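Local atomic coordinates of CRISPR-associated endoribonuclease Cse3 (Thermus thermophilus, PDB entry 2Y8Y), a protein that cuts the transcripts of CRISPR clusters to produce mature CRISPR RNA and stays bound to the product as part of antiviral defence. Residues 98-106 with 207-215; 149-160 with 172-183. All coordinates share one frame; numbering follows the deposited sequence.

Interaction 1 (98-106 with 207-215); sequences RLRFRLRAN and GLGLLSVAP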
loop_
_atom_site.group_PDB
_atom_site.type_symbol
_atom_site.label_atom_id
_atom_site.label_comp_id
_atom_site.label_asym_id
_atom_site.label_seq_id
_atom_site.Cartn_x
_atom_site.Cartn_y
_atom_site.Cartn_z
ATOM N N ARG A 98 -15.232 4.013 -12.671
ATOM C CA ARG A 98 -15.511 3.706 -11.277
ATOM C C ARG A 98 -14.782 2.442 -10.845
ATOM O O ARG A 98 -14.804 1.422 -11.548
ATOM C CB ARG A 98 -17.015 3.537 -11.085
ATOM C CG ARG A 98 -17.782 4.839 -11.232
ATOM C CD ARG A 98 -19.281 4.619 -11.126
ATOM N NE ARG A 98 -19.958 5.783 -10.563
ATOM C CZ ARG A 98 -20.405 6.810 -11.277
ATOM N NH1 ARG A 98 -20.249 6.823 -12.595
ATOM N NH2 ARG A 98 -21.012 7.825 -10.674
ATOM N N LEU A 99 -14.154 2.504 -9.672
ATOM C CA LEU A 99 -13.356 1.394 -9.168
ATOM C C LEU A 99 -13.568 1.216 -7.678
ATOM O O LEU A 99 -13.727 2.190 -6.953
ATOM C CB LEU A 99 -11.871 1.659 -9.413
ATOM C CG LEU A 99 -11.469 1.856 -10.873
ATOM C CD1 LEU A 99 -10.074 2.429 -10.942
ATOM C CD2 LEU A 99 -11.582 0.527 -11.629
ATOM N N ARG A 100 -13.550 -0.028 -7.214
ATOM C CA ARG A 100 -13.410 -0.277 -5.782
ATOM C C ARG A 100 -11.957 -0.091 -5.399
ATOM O O ARG A 100 -11.050 -0.270 -6.221
ATOM C CB ARG A 100 -13.846 -1.703 -5.441
ATOM C CG ARG A 100 -15.284 -2.020 -5.799
ATOM C CD ARG A 100 -15.613 -3.500 -5.550
ATOM N NE ARG A 100 -14.983 -4.380 -6.532
ATOM C CZ ARG A 100 -13.886 -5.101 -6.313
ATOM N NH1 ARG A 100 -13.282 -5.064 -5.134
ATOM N NH2 ARG A 100 -13.394 -5.869 -7.277
ATOM N N PHE A 101 -11.717 0.274 -4.147
ATOM C CA PHE A 101 -10.342 0.411 -3.685
ATOM C C PHE A 101 -10.153 -0.082 -2.259
ATOM O O PHE A 101 -11.106 -0.165 -1.471
ATOM C CB PHE A 101 -9.858 1.861 -3.786
ATOM C CG PHE A 101 -10.405 2.754 -2.703
ATOM C CD1 PHE A 101 -11.630 3.383 -2.859
ATOM C CD2 PHE A 101 -9.699 2.941 -1.519
ATOM C CE1 PHE A 101 -12.157 4.190 -1.851
ATOM C CE2 PHE A 101 -10.218 3.747 -0.501
ATOM C CZ PHE A 101 -11.441 4.376 -0.664
ATOM N N ARG A 102 -8.905 -0.405 -1.953
ATOM C CA ARG A 102 -8.477 -0.730 -0.603
ATOM C C ARG A 102 -7.145 -0.032 -0.383
ATOM O O ARG A 102 -6.285 -0.015 -1.275
ATOM C CB ARG A 102 -8.330 -2.246 -0.453
ATOM C CG ARG A 102 -7.853 -2.699 0.925
ATOM C CD ARG A 102 -7.886 -4.212 1.073
ATOM N NE ARG A 102 -9.265 -4.686 1.149
ATOM C CZ ARG A 102 -9.810 -5.258 2.222
ATOM N NH1 ARG A 102 -9.095 -5.451 3.321
ATOM N NH2 ARG A 102 -11.074 -5.661 2.187
ATOM N N LEU A 103 -6.985 0.574 0.795
ATOM C CA LEU A 103 -5.750 1.273 1.121
ATOM C C LEU A 103 -5.521 1.230 2.610
ATOM O O LEU A 103 -6.332 1.759 3.381
ATOM C CB LEU A 103 -5.797 2.742 0.684
ATOM C CG LEU A 103 -4.667 3.641 1.216
ATOM C CD1 LEU A 103 -3.296 3.156 0.690
ATOM C CD2 LEU A 103 -4.921 5.120 0.851
ATOM N N ARG A 104 -4.410 0.622 3.015
ATOM C CA ARG A 104 -3.988 0.669 4.404
ATOM C C ARG A 104 -2.956 1.779 4.515
ATOM O O ARG A 104 -1.902 1.704 3.886
ATOM C CB ARG A 104 -3.361 -0.662 4.818
ATOM C CG ARG A 104 -3.361 -0.853 6.330
ATOM C CD ARG A 104 -2.624 -2.121 6.753
ATOM N NE ARG A 104 -2.911 -2.438 8.146
ATOM C CZ ARG A 104 -2.311 -3.400 8.832
ATOM N NH1 ARG A 104 -1.364 -4.134 8.259
ATOM N NH2 ARG A 104 -2.654 -3.614 10.098
ATOM N N ALA A 105 -3.264 2.813 5.297
ATOM C CA ALA A 105 -2.484 4.050 5.279
ATOM C C ALA A 105 -2.186 4.562 6.668
ATOM O O ALA A 105 -2.716 4.061 7.650
ATOM C CB ALA A 105 -3.234 5.121 4.527
ATOM N N ASN A 106 -1.321 5.574 6.711
ATOM C CA ASN A 106 -0.987 6.299 7.938
ATOM C C ASN A 106 -1.374 7.758 7.749
ATOM O O ASN A 106 -0.524 8.583 7.420
ATOM C CB ASN A 106 0.519 6.150 8.209
ATOM C CG ASN A 106 1.011 6.950 9.404
ATOM O OD1 ASN A 106 2.009 7.666 9.298
ATOM N ND2 ASN A 106 0.345 6.809 10.552
ATOM N N GLY A 207 4.596 -1.444 4.930
ATOM C CA GLY A 207 3.383 -2.096 4.476
ATOM C C GLY A 207 2.156 -1.199 4.519
ATOM O O GLY A 207 1.019 -1.677 4.582
ATOM N N LEU A 208 2.387 0.107 4.448
ATOM C CA LEU A 208 1.303 1.065 4.295
ATOM C C LEU A 208 1.458 1.752 2.943
ATOM O O LEU A 208 2.534 1.712 2.335
ATOM C CB LEU A 208 1.316 2.091 5.443
ATOM C CG LEU A 208 1.218 1.449 6.826
ATOM C CD1 LEU A 208 1.326 2.549 7.884
ATOM C CD2 LEU A 208 -0.098 0.690 6.959
ATOM N N GLY A 209 0.382 2.356 2.476
ATOM C CA GLY A 209 0.434 3.199 1.300
ATOM C C GLY A 209 0.086 2.534 -0.016
ATOM O O GLY A 209 -0.000 3.221 -1.032
ATOM N N LEU A 210 -0.136 1.219 -0.024
ATOM C CA LEU A 210 -0.504 0.565 -1.284
ATOM C C LEU A 210 -1.975 0.813 -1.612
ATOM O O LEU A 210 -2.874 0.254 -0.962
ATOM C CB LEU A 210 -0.217 -0.939 -1.231
ATOM C CG LEU A 210 -0.634 -1.751 -2.474
ATOM C CD1 LEU A 210 -0.018 -1.192 -3.746
ATOM C CD2 LEU A 210 -0.243 -3.221 -2.268
ATOM N N LEU A 211 -2.228 1.663 -2.600
ATOM C CA LEU A 211 -3.600 1.864 -3.054
ATOM C C LEU A 211 -3.879 0.806 -4.101
ATOM O O LEU A 211 -3.243 0.783 -5.163
ATOM C CB LEU A 211 -3.801 3.265 -3.635
ATOM C CG LEU A 211 -5.160 3.555 -4.267
ATOM C CD1 LEU A 211 -6.292 3.443 -3.257
ATOM C CD2 LEU A 211 -5.165 4.948 -4.850
ATOM N N SER A 212 -4.795 -0.093 -3.769
ATOM C CA SER A 212 -5.239 -1.135 -4.684
ATOM C C SER A 212 -6.589 -0.760 -5.267
ATOM O O SER A 212 -7.497 -0.375 -4.526
ATOM C CB SER A 212 -5.384 -2.470 -3.942
ATOM O OG SER A 212 -4.167 -2.882 -3.346
ATOM N N VAL A 213 -6.746 -0.885 -6.585
ATOM C CA VAL A 213 -8.033 -0.605 -7.215
ATOM C C VAL A 213 -8.425 -1.755 -8.114
ATOM O O VAL A 213 -7.564 -2.462 -8.646
ATOM C CB VAL A 213 -8.033 0.696 -8.051
ATOM C CG1 VAL A 213 -7.824 1.904 -7.157
ATOM C CG2 VAL A 213 -6.979 0.657 -9.170
ATOM N N ALA A 214 -9.732 -1.932 -8.274
ATOM C CA ALA A 214 -10.267 -2.957 -9.167
ATOM C C ALA A 214 -11.716 -2.630 -9.496
ATOM O O ALA A 214 -12.398 -2.001 -8.714
ATOM C CB ALA A 214 -10.153 -4.322 -8.515
ATOM N N PRO A 215 -12.198 -3.057 -10.670
ATOM C CA PRO A 215 -13.586 -2.753 -11.033
ATOM C C PRO A 215 -14.606 -3.292 -10.028
ATOM O O PRO A 215 -14.362 -4.324 -9.398
ATOM C CB PRO A 215 -13.743 -3.462 -12.381
ATOM C CG PRO A 215 -12.374 -3.444 -12.963
ATOM C CD PRO A 215 -11.447 -3.657 -11.786
HETATM O O HOH W 1 -2.690 -0.874 1.372
HETATM O O HOH W 2 0.327 -4.003 5.800
#
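L99, F101 and L103 meet V213 and L211 on the close-packed side of this antiparallel pairing. The branched L211 suits the space beside the F101 ring: its CD1 lies 3.9 Å from F101 CD2, obliquely to the ring. Nearer the C-terminal end, L99 CD1 makes a separate apolar contact, equally far from V213 CB. L103 holds CG anti to its backbone nitrogen (chi1 169°), turning the branch toward the neighbouring strand, and CD1 then ends 3.4 Å from L210 O. Between the backbones, R100 pairs with A214 and R102 with S212 through two hydrogen bonds each; the straightest, S212 N to R102 O, bends only to 169°.

In this family the chain's last strand follows a glycine-rich loop, to which G207-L208-G209 probably belongs. The positive phi angles of G207 and G209 suit glycine, and G209 N donates to R104 O. Between them L208 forks, CD1 against N106 CB at 3.7 Å and CD2 against R104 CG.

The other side is looser and polar. R100, bent at chi3 (-72°), offers NE and NH2 to P215 O, at the C-terminal residue, in two weak bonds (2.9 and 2.8 Å). One water joins R104 N to L210 O where direct pairing lapses, and another joins R104 NH1 to G207 O. The flexible reach of arginine suits this more open side, where R102 turns to E181 in a salt bridge and S212 OG bonds R51.

Interaction 2 (149-160 with 172-183); sequences WVQILQDTFLEV and LLQVQAVLFEGR. With nucleotides of chain B.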
loop_
_atom_site.group_PDB
_atom_site.type_symbol
_atom_site.label_atom_id
_atom_site.label_comp_id
_atom_site.label_asym_id
_atom_site.label_seq_id
_atom_site.Cartn_x
_atom_site.Cartn_y
_atom_site.Cartn_z
ATOM N N TRP A 149 -18.408 7.229 -0.054
ATOM C CA TRP A 149 -18.386 5.784 -0.148
ATOM C C TRP A 149 -17.053 5.237 0.335
ATOM O O TRP A 149 -16.215 4.790 -0.457
ATOM C CB TRP A 149 -18.655 5.350 -1.586
ATOM C CG TRP A 149 -19.127 3.955 -1.680
ATOM C CD1 TRP A 149 -18.662 2.881 -0.978
ATOM C CD2 TRP A 149 -20.190 3.470 -2.502
ATOM N NE1 TRP A 149 -19.360 1.751 -1.327
ATOM C CE2 TRP A 149 -20.308 2.087 -2.261
ATOM C CE3 TRP A 149 -21.050 4.068 -3.427
ATOM C CZ2 TRP A 149 -21.250 1.293 -2.909
ATOM C CZ3 TRP A 149 -21.983 3.279 -4.069
ATOM C CH2 TRP A 149 -22.076 1.907 -3.810
ATOM N N VAL A 150 -16.851 5.299 1.646
ATOM C CA VAL A 150 -15.651 4.755 2.249
ATOM C C VAL A 150 -15.964 4.228 3.638
ATOM O O VAL A 150 -16.787 4.793 4.352
ATOM C CB VAL A 150 -14.509 5.776 2.328
ATOM C CG1 VAL A 150 -14.873 6.937 3.259
ATOM C CG2 VAL A 150 -13.218 5.084 2.775
ATOM N N GLN A 151 -15.315 3.126 3.987
ATOM C CA GLN A 151 -15.403 2.549 5.321
ATOM C C GLN A 151 -14.006 2.470 5.896
ATOM O O GLN A 151 -13.034 2.225 5.155
ATOM C CB GLN A 151 -15.907 1.099 5.286
ATOM C CG GLN A 151 -17.093 0.777 4.401
ATOM C CD GLN A 151 -17.195 -0.724 4.141
ATOM O OE1 GLN A 151 -16.660 -1.231 3.154
ATOM N NE2 GLN A 151 -17.861 -1.442 5.044
ATOM N N ILE A 152 -13.897 2.622 7.214
ATOM C CA ILE A 152 -12.679 2.243 7.916
ATOM C C ILE A 152 -12.900 0.850 8.500
ATOM O O ILE A 152 -13.713 0.672 9.391
ATOM C CB ILE A 152 -12.287 3.264 8.997
ATOM C CG1 ILE A 152 -11.930 4.600 8.341
ATOM C CG2 ILE A 152 -11.083 2.756 9.769
ATOM C CD1 ILE A 152 -11.708 5.734 9.325
ATOM N N LEU A 153 -12.186 -0.126 7.951
ATOM C CA LEU A 153 -12.356 -1.525 8.350
ATOM C C LEU A 153 -11.557 -1.883 9.590
ATOM O O LEU A 153 -11.901 -2.818 10.307
ATOM C CB LEU A 153 -11.904 -2.447 7.222
ATOM C CG LEU A 153 -12.608 -2.331 5.871
ATOM C CD1 LEU A 153 -12.057 -3.388 4.927
ATOM C CD2 LEU A 153 -14.102 -2.474 6.034
ATOM N N GLN A 154 -10.467 -1.165 9.801
ATOM C CA GLN A 154 -9.552 -1.455 10.897
ATOM C C GLN A 154 -8.784 -0.189 11.176
ATOM O O GLN A 154 -8.430 0.555 10.262
ATOM C CB GLN A 154 -8.571 -2.573 10.506
ATOM C CG GLN A 154 -7.704 -3.032 11.684
ATOM C CD GLN A 154 -6.576 -3.936 11.271
ATOM O OE1 GLN A 154 -5.851 -3.642 10.330
ATOM N NE2 GLN A 154 -6.425 -5.055 11.971
ATOM N N ASP A 155 -8.546 0.073 12.450
ATOM C CA ASP A 155 -7.741 1.205 12.860
ATOM C C ASP A 155 -6.912 0.691 14.020
ATOM O O ASP A 155 -7.439 0.422 15.114
ATOM C CB ASP A 155 -8.644 2.363 13.270
ATOM C CG ASP A 155 -7.900 3.669 13.437
ATOM O OD1 ASP A 155 -6.718 3.636 13.812
ATOM O OD2 ASP A 155 -8.520 4.733 13.203
ATOM N N THR A 156 -5.617 0.523 13.773
ATOM C CA THR A 156 -4.753 -0.129 14.751
ATOM C C THR A 156 -3.361 0.492 14.704
ATOM O O THR A 156 -3.168 1.548 14.100
ATOM C CB THR A 156 -4.716 -1.651 14.521
ATOM O OG1 THR A 156 -4.057 -2.298 15.617
ATOM C CG2 THR A 156 -4.004 -2.000 13.223
ATOM N N PHE A 157 -2.398 -0.138 15.370
ATOM C CA PHE A 157 -1.022 0.337 15.330
ATOM C C PHE A 157 -0.094 -0.778 14.873
ATOM O O PHE A 157 -0.277 -1.936 15.249
ATOM C CB PHE A 157 -0.589 0.869 16.706
ATOM C CG PHE A 157 -1.231 2.178 17.072
ATOM C CD1 PHE A 157 -2.451 2.212 17.724
ATOM C CD2 PHE A 157 -0.627 3.377 16.739
ATOM C CE1 PHE A 157 -3.045 3.420 18.045
ATOM C CE2 PHE A 157 -1.215 4.583 17.059
ATOM C CZ PHE A 157 -2.426 4.604 17.711
ATOM N N LEU A 158 0.876 -0.437 14.041
ATOM C CA LEU A 158 1.952 -1.362 13.733
ATOM C C LEU A 158 3.017 -1.163 14.791
ATOM O O LEU A 158 3.355 -0.029 15.121
ATOM C CB LEU A 158 2.558 -1.060 12.362
ATOM C CG LEU A 158 1.610 -1.021 11.162
ATOM C CD1 LEU A 158 2.407 -0.791 9.898
ATOM C CD2 LEU A 158 0.820 -2.305 11.074
ATOM N N GLU A 159 3.542 -2.258 15.325
ATOM C CA GLU A 159 4.642 -2.181 16.272
ATOM C C GLU A 159 5.940 -2.373 15.505
ATOM O O GLU A 159 6.236 -3.470 15.034
ATOM C CB GLU A 159 4.497 -3.253 17.350
ATOM C CG GLU A 159 3.109 -3.311 17.979
ATOM C CD GLU A 159 2.752 -2.044 18.733
ATOM O OE1 GLU A 159 3.676 -1.375 19.241
ATOM O OE2 GLU A 159 1.547 -1.716 18.817
ATOM N N VAL A 160 6.709 -1.302 15.375
ATOM C CA VAL A 160 7.903 -1.337 14.546
ATOM C C VAL A 160 9.170 -1.154 15.368
ATOM O O VAL A 160 9.277 -0.231 16.175
ATOM C CB VAL A 160 7.850 -0.258 13.456
ATOM C CG1 VAL A 160 9.026 -0.424 12.497
ATOM C CG2 VAL A 160 6.529 -0.325 12.705
ATOM N N LEU A 172 11.198 0.979 19.975
ATOM C CA LEU A 172 9.848 0.595 19.579
ATOM C C LEU A 172 9.013 1.806 19.184
ATOM O O LEU A 172 8.736 2.677 20.009
ATOM C CB LEU A 172 9.148 -0.167 20.706
ATOM C CG LEU A 172 7.648 -0.417 20.515
ATOM C CD1 LEU A 172 7.382 -1.212 19.243
ATOM C CD2 LEU A 172 7.058 -1.125 21.725
ATOM N N LEU A 173 8.614 1.854 17.919
ATOM C CA LEU A 173 7.743 2.919 17.445
ATOM C C LEU A 173 6.388 2.352 17.046
ATOM O O LEU A 173 6.298 1.263 16.478
ATOM C CB LEU A 173 8.376 3.658 16.265
ATOM C CG LEU A 173 7.600 4.873 15.746
ATOM C CD1 LEU A 173 7.311 5.865 16.870
ATOM C CD2 LEU A 173 8.356 5.544 14.613
ATOM N N GLN A 174 5.334 3.096 17.355
ATOM C CA GLN A 174 3.989 2.698 16.975
ATOM C C GLN A 174 3.493 3.567 15.835
ATOM O O GLN A 174 3.522 4.789 15.914
ATOM C CB GLN A 174 3.046 2.793 18.168
ATOM C CG GLN A 174 3.349 1.773 19.244
ATOM C CD GLN A 174 2.926 2.238 20.616
ATOM O OE1 GLN A 174 2.922 3.436 20.905
ATOM N NE2 GLN A 174 2.569 1.293 21.472
ATOM N N VAL A 175 3.053 2.918 14.766
ATOM C CA VAL A 175 2.609 3.616 13.568
ATOM C C VAL A 175 1.139 3.317 13.356
ATOM O O VAL A 175 0.753 2.163 13.215
ATOM C CB VAL A 175 3.414 3.164 12.340
ATOM C CG1 VAL A 175 2.926 3.879 11.088
ATOM C CG2 VAL A 175 4.898 3.403 12.575
ATOM N N GLN A 176 0.315 4.357 13.356
ATOM C CA GLN A 176 -1.118 4.160 13.172
ATOM C C GLN A 176 -1.435 3.676 11.762
ATOM O O GLN A 176 -1.004 4.267 10.767
ATOM C CB GLN A 176 -1.891 5.441 13.517
ATOM C CG GLN A 176 -3.378 5.205 13.478
ATOM C CD GLN A 176 -4.185 6.286 14.126
ATOM O OE1 GLN A 176 -3.676 7.353 14.475
ATOM N NE2 GLN A 176 -5.459 6.008 14.312
ATOM N N ALA A 177 -2.197 2.590 11.684
ATOM C CA ALA A 177 -2.525 1.972 10.409
ATOM C C ALA A 177 -4.036 1.927 10.263
ATOM O O ALA A 177 -4.728 1.259 11.038
ATOM C CB ALA A 177 -1.936 0.571 10.347
ATOM N N VAL A 178 -4.537 2.643 9.263
ATOM C CA VAL A 178 -5.960 2.778 9.033
ATOM C C VAL A 178 -6.280 2.094 7.712
ATOM O O VAL A 178 -5.723 2.467 6.663
ATOM C CB VAL A 178 -6.345 4.267 8.959
ATOM C CG1 VAL A 178 -7.837 4.425 8.723
ATOM C CG2 VAL A 178 -5.947 4.971 10.230
ATOM N N LEU A 179 -7.141 1.081 7.761
ATOM C CA LEU A 179 -7.529 0.330 6.577
ATOM C C LEU A 179 -8.831 0.872 6.000
ATOM O O LEU A 179 -9.904 0.710 6.599
ATOM C CB LEU A 179 -7.677 -1.158 6.921
ATOM C CG LEU A 179 -8.047 -2.072 5.752
ATOM C CD1 LEU A 179 -6.971 -2.041 4.665
ATOM C CD2 LEU A 179 -8.230 -3.478 6.276
ATOM N N PHE A 180 -8.724 1.520 4.839
ATOM C CA PHE A 180 -9.864 2.097 4.133
ATOM C C PHE A 180 -10.307 1.165 3.014
ATOM O O PHE A 180 -9.471 0.562 2.324
ATOM C CB PHE A 180 -9.475 3.408 3.436
ATOM C CG PHE A 180 -9.040 4.527 4.348
ATOM C CD1 PHE A 180 -9.974 5.303 5.037
ATOM C CD2 PHE A 180 -7.698 4.873 4.427
ATOM C CE1 PHE A 180 -9.567 6.388 5.816
ATOM C CE2 PHE A 180 -7.281 5.940 5.203
ATOM C CZ PHE A 180 -8.225 6.695 5.911
ATOM N N GLU A 181 -11.618 1.071 2.804
ATOM C CA GLU A 181 -12.167 0.389 1.630
ATOM C C GLU A 181 -13.343 1.197 1.124
ATOM O O GLU A 181 -14.131 1.709 1.916
ATOM C CB GLU A 181 -12.644 -1.008 2.007
ATOM C CG GLU A 181 -13.081 -1.832 0.830
ATOM C CD GLU A 181 -13.344 -3.269 1.208
ATOM O OE1 GLU A 181 -14.333 -3.517 1.925
ATOM O OE2 GLU A 181 -12.556 -4.143 0.792
ATOM N N GLY A 182 -13.485 1.332 -0.185
ATOM C CA GLY A 182 -14.606 2.080 -0.704
ATOM C C GLY A 182 -14.677 2.051 -2.213
ATOM O O GLY A 182 -14.179 1.127 -2.855
ATOM N N ARG A 183 -15.329 3.067 -2.759
ATOM C CA ARG A 183 -15.459 3.197 -4.209
ATOM C C ARG A 183 -15.035 4.598 -4.613
ATOM O O ARG A 183 -15.339 5.590 -3.944
ATOM C CB ARG A 183 -16.896 2.910 -4.660
ATOM C CG ARG A 183 -17.333 1.481 -4.435
ATOM C CD ARG A 183 -18.762 1.247 -4.910
ATOM N NE ARG A 183 -18.906 1.339 -6.366
ATOM C CZ ARG A 183 -19.719 2.191 -6.986
ATOM N NH1 ARG A 183 -20.460 3.034 -6.281
ATOM N NH2 ARG A 183 -19.791 2.201 -8.308
ATOM P P C B 2 8.191 12.586 17.764
ATOM O OP1 C B 2 9.110 13.478 18.515
ATOM O OP2 C B 2 7.820 12.955 16.377
ATOM O "O5'" C B 2 8.734 11.095 17.798
ATOM C "C5'" C B 2 9.815 10.742 18.643
ATOM C "C4'" C B 2 10.920 10.059 17.879
ATOM O "O4'" C B 2 10.426 8.836 17.276
ATOM C "C3'" C B 2 11.504 10.818 16.698
ATOM O "O3'" C B 2 12.401 11.841 17.078
ATOM C "C2'" C B 2 12.160 9.699 15.912
ATOM O "O2'" C B 2 13.347 9.269 16.564
ATOM C "C1'" C B 2 11.112 8.601 16.061
ATOM N N1 C B 2 10.134 8.620 14.951
ATOM C C2 C B 2 10.517 8.010 13.756
ATOM O O2 C B 2 11.644 7.494 13.694
ATOM N N3 C B 2 9.658 8.003 12.710
ATOM C C4 C B 2 8.457 8.576 12.831
ATOM N N4 C B 2 7.629 8.546 11.778
ATOM C C5 C B 2 8.040 9.209 14.044
ATOM C C6 C B 2 8.906 9.210 15.071
HETATM O O HOH W 3 -5.029 -1.191 9.514
#
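W149 presents one indole face to R183, whose CD lies 3.3 Å from the centroid of the W149 six-membered ring in a CH-pi contact. A bend at chi3 (68°) keeps the guanidinium above that ring: R183 CZ, 4.1 Å from the same centroid, makes a cation-pi pair, the planes 67° apart, so an edge, not a face, meets the indole. The arginine's end is modelled too near the ring to be trusted exactly. Q176 CG lies over one face of F157, and Q176 CB comes within 3.7 Å of F157 CE2. On F180, V178 CG1 lies over one face, displaced toward the rim, while I152 CG1 approaches obliquely, 3.9 Å from F180 CE1; L130 of helix 123-136 also touches F180.

G182 fits because W149 O and V150 CA would collide with any side chain. L153 and Q154 together oppose L179 in a classic beta bulge: L153 N donates to L179 O and L179 N to Q154 O, L153 being near-helical. Opposite the aromatic side, L158 CG packs on A177 CB at 4.0 Å.

At the far end L173 CD2 lies over the base of C2 of chain B, 3.4 Å from its N3, an apolar surface for a cytosine. V160 is close to Y27, inferred to stabilise the transition state. This is a long, twisted, bulged beta-hairpin of the sheet, its far end meeting the RNA, within the ferredoxin-like architecture of Cas6-family endoribonucleases.

How the interactions relate
From the N terminus, the chain first completes the four-stranded sheet of 5-12, 49-52, 62-67 and 81-89, then enters the second sheet with 98-106. It continues through helix 123-136 to 149-160, turns through an unmodelled loop, and returns along 172-183, so interaction 2 closes a short hairpin. After helix 189-198, the C-terminal segment 207-215 comes back to 98-106, and interaction 1 closes a far longer loop that contains the whole hairpin; the two do not cross. Strand 98-110 lies between 211-214 and 173-186, the L103 carbonyl probably accepting a hydrogen bond from F180 N, and so the contacts form successive parts of one sheet.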